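Local coordinates for endolysin (PDB 7M5I), which probably degrades the host peptidoglycan as a lysozyme of glycosyl hydrolase family 24, helping to lyse the cell and release new phage, at residues A[14-17]-A[18-22]. Numbering follows the deposited sequence.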
loop_
_atom_site.group_PDB
_atom_site.type_symbol
_atom_site.label_atom_id
_atom_site.label_comp_id
_atom_site.label_asym_id
_atom_site.label_seq_id
_atom_site.Cartn_x
_atom_site.Cartn_y
_atom_site.Cartn_z
ATOM N N LEU A 14 -9.474 1.665 1.608
ATOM C CA LEU A 14 -8.821 2.590 2.582
ATOM C C LEU A 14 -8.781 1.877 3.950
ATOM O O LEU A 14 -7.736 1.956 4.586
ATOM C CB LEU A 14 -9.563 3.916 2.659
ATOM C CG LEU A 14 -8.884 4.980 3.534
ATOM C CD1 LEU A 14 -7.631 5.494 2.902
ATOM C CD2 LEU A 14 -9.849 6.089 3.797
ATOM N N ASP A 15 -9.854 1.217 4.335
ATOM C CA ASP A 15 -9.951 0.441 5.606
ATOM C C ASP A 15 -8.823 -0.598 5.632
ATOM O O ASP A 15 -8.205 -0.779 6.668
ATOM C CB ASP A 15 -11.325 -0.251 5.731
ATOM C CG ASP A 15 -12.583 0.581 5.983
ATOM O OD1 ASP A 15 -12.489 1.769 6.370
ATOM O OD2 ASP A 15 -13.673 0.006 5.759
ATOM N N ALA A 16 -8.531 -1.281 4.520
ATOM C CA ALA A 16 -7.474 -2.296 4.444
ATOM C C ALA A 16 -6.100 -1.648 4.647
ATOM O O ALA A 16 -5.267 -2.173 5.444
ATOM C CB ALA A 16 -7.545 -3.101 3.165
ATOM N N ILE A 17 -5.832 -0.518 4.016
ATOM C CA ILE A 17 -4.509 0.160 4.182
ATOM C C ILE A 17 -4.390 0.599 5.639
ATOM O O ILE A 17 -3.287 0.426 6.211
ATOM C CB ILE A 17 -4.361 1.316 3.165
ATOM C CG1 ILE A 17 -4.334 0.694 1.765
ATOM C CG2 ILE A 17 -3.096 2.093 3.486
ATOM C CD1 ILE A 17 -4.215 1.691 0.624
ATOM N N LYS A 18 -5.453 1.142 6.227
ATOM C CA LYS A 18 -5.442 1.529 7.665
ATOM C C LYS A 18 -5.034 0.306 8.480
ATOM O O LYS A 18 -4.250 0.425 9.430
ATOM C CB LYS A 18 -6.798 2.076 8.111
ATOM C CG LYS A 18 -7.157 3.447 7.567
ATOM C CD LYS A 18 -8.556 3.807 7.970
ATOM C CE LYS A 18 -8.980 5.207 7.624
ATOM N NZ LYS A 18 -10.435 5.343 7.790
ATOM N N PHE A 19 -5.662 -0.824 8.218
ATOM C CA PHE A 19 -5.453 -2.085 8.962
ATOM C C PHE A 19 -3.994 -2.529 8.859
ATOM O O PHE A 19 -3.338 -2.883 9.858
ATOM C CB PHE A 19 -6.411 -3.112 8.416
ATOM C CG PHE A 19 -6.252 -4.478 9.047
ATOM C CD1 PHE A 19 -5.347 -5.386 8.560
ATOM C CD2 PHE A 19 -7.024 -4.820 10.131
ATOM C CE1 PHE A 19 -5.220 -6.643 9.153
ATOM C CE2 PHE A 19 -6.897 -6.083 10.723
ATOM C CZ PHE A 19 -5.955 -6.958 10.255
ATOM N N PHE A 20 -3.421 -2.459 7.653
ATOM C CA PHE A 20 -2.013 -2.846 7.402
ATOM C C PHE A 20 -1.009 -1.901 8.093
ATOM O O PHE A 20 0.071 -2.380 8.569
ATOM C CB PHE A 20 -1.710 -2.898 5.901
ATOM C CG PHE A 20 -2.496 -3.937 5.146
ATOM C CD1 PHE A 20 -2.767 -5.213 5.691
ATOM C CD2 PHE A 20 -2.922 -3.669 3.854
ATOM C CE1 PHE A 20 -3.501 -6.138 4.971
ATOM C CE2 PHE A 20 -3.659 -4.598 3.138
ATOM C CZ PHE A 20 -3.963 -5.825 3.690
ATOM N N GLU A 21 -1.339 -0.614 8.211
ATOM C CA GLU A 21 -0.412 0.394 8.766
ATOM C C GLU A 21 -0.492 0.385 10.298
ATOM O O GLU A 21 0.513 0.787 10.966
ATOM C CB GLU A 21 -0.716 1.786 8.225
ATOM C CG GLU A 21 -0.454 1.941 6.732
ATOM C CD GLU A 21 1.012 1.854 6.328
ATOM O OE1 GLU A 21 1.901 2.056 7.190
ATOM O OE2 GLU A 21 1.259 1.352 5.238
ATOM N N GLY A 22 -1.653 0.145 10.858
ATOM C CA GLY A 22 -1.933 0.405 12.275
ATOM C C GLY A 22 -2.086 1.915 12.507
ATOM O O GLY A 22 -1.990 2.707 11.547
#
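Ala16 and Phe20 meet one turn apart near the end of helix 11-21, the helix that carries the predicted catalytic Glu21 in this phage lysozyme fold. The carbonyl oxygen of Ala16 lies over one face of the Phe20 ring, above the ring's margin and 3.2 Å from CD2. Ala16 O also accepts a hydrogen bond from Phe20 N at 2.9 Å. Farther out, Ala16 CB reaches ring atom CE2 of Phe20. Met148 of helix 140-155 and Pro159 also touch this ring.

On another side of the helix, Leu14 and Lys18 cross obliquely. The Lys18 chain is straight past CG and leans back toward Leu14, with CE 4.0 Å from Leu14 CD2. Its NZ forms a salt bridge with Glu61. Asp15 OD1 stays 4.4 Å from Lys18 NZ, too far for a salt bridge, and Asp15 pairs with Arg11 instead.

Ile17 and Glu21 run alongside each other in the same direction. The chain of Glu21 bends at chi2, which turns the carboxylate; its OE2 has a long, weak ion pair with Arg145. Glu21 CG stands anti to its carbonyl carbon (chi1 -67°), which sets it 3.3 Å from Ile17 O and 4.2 Å from Ile17 CG2.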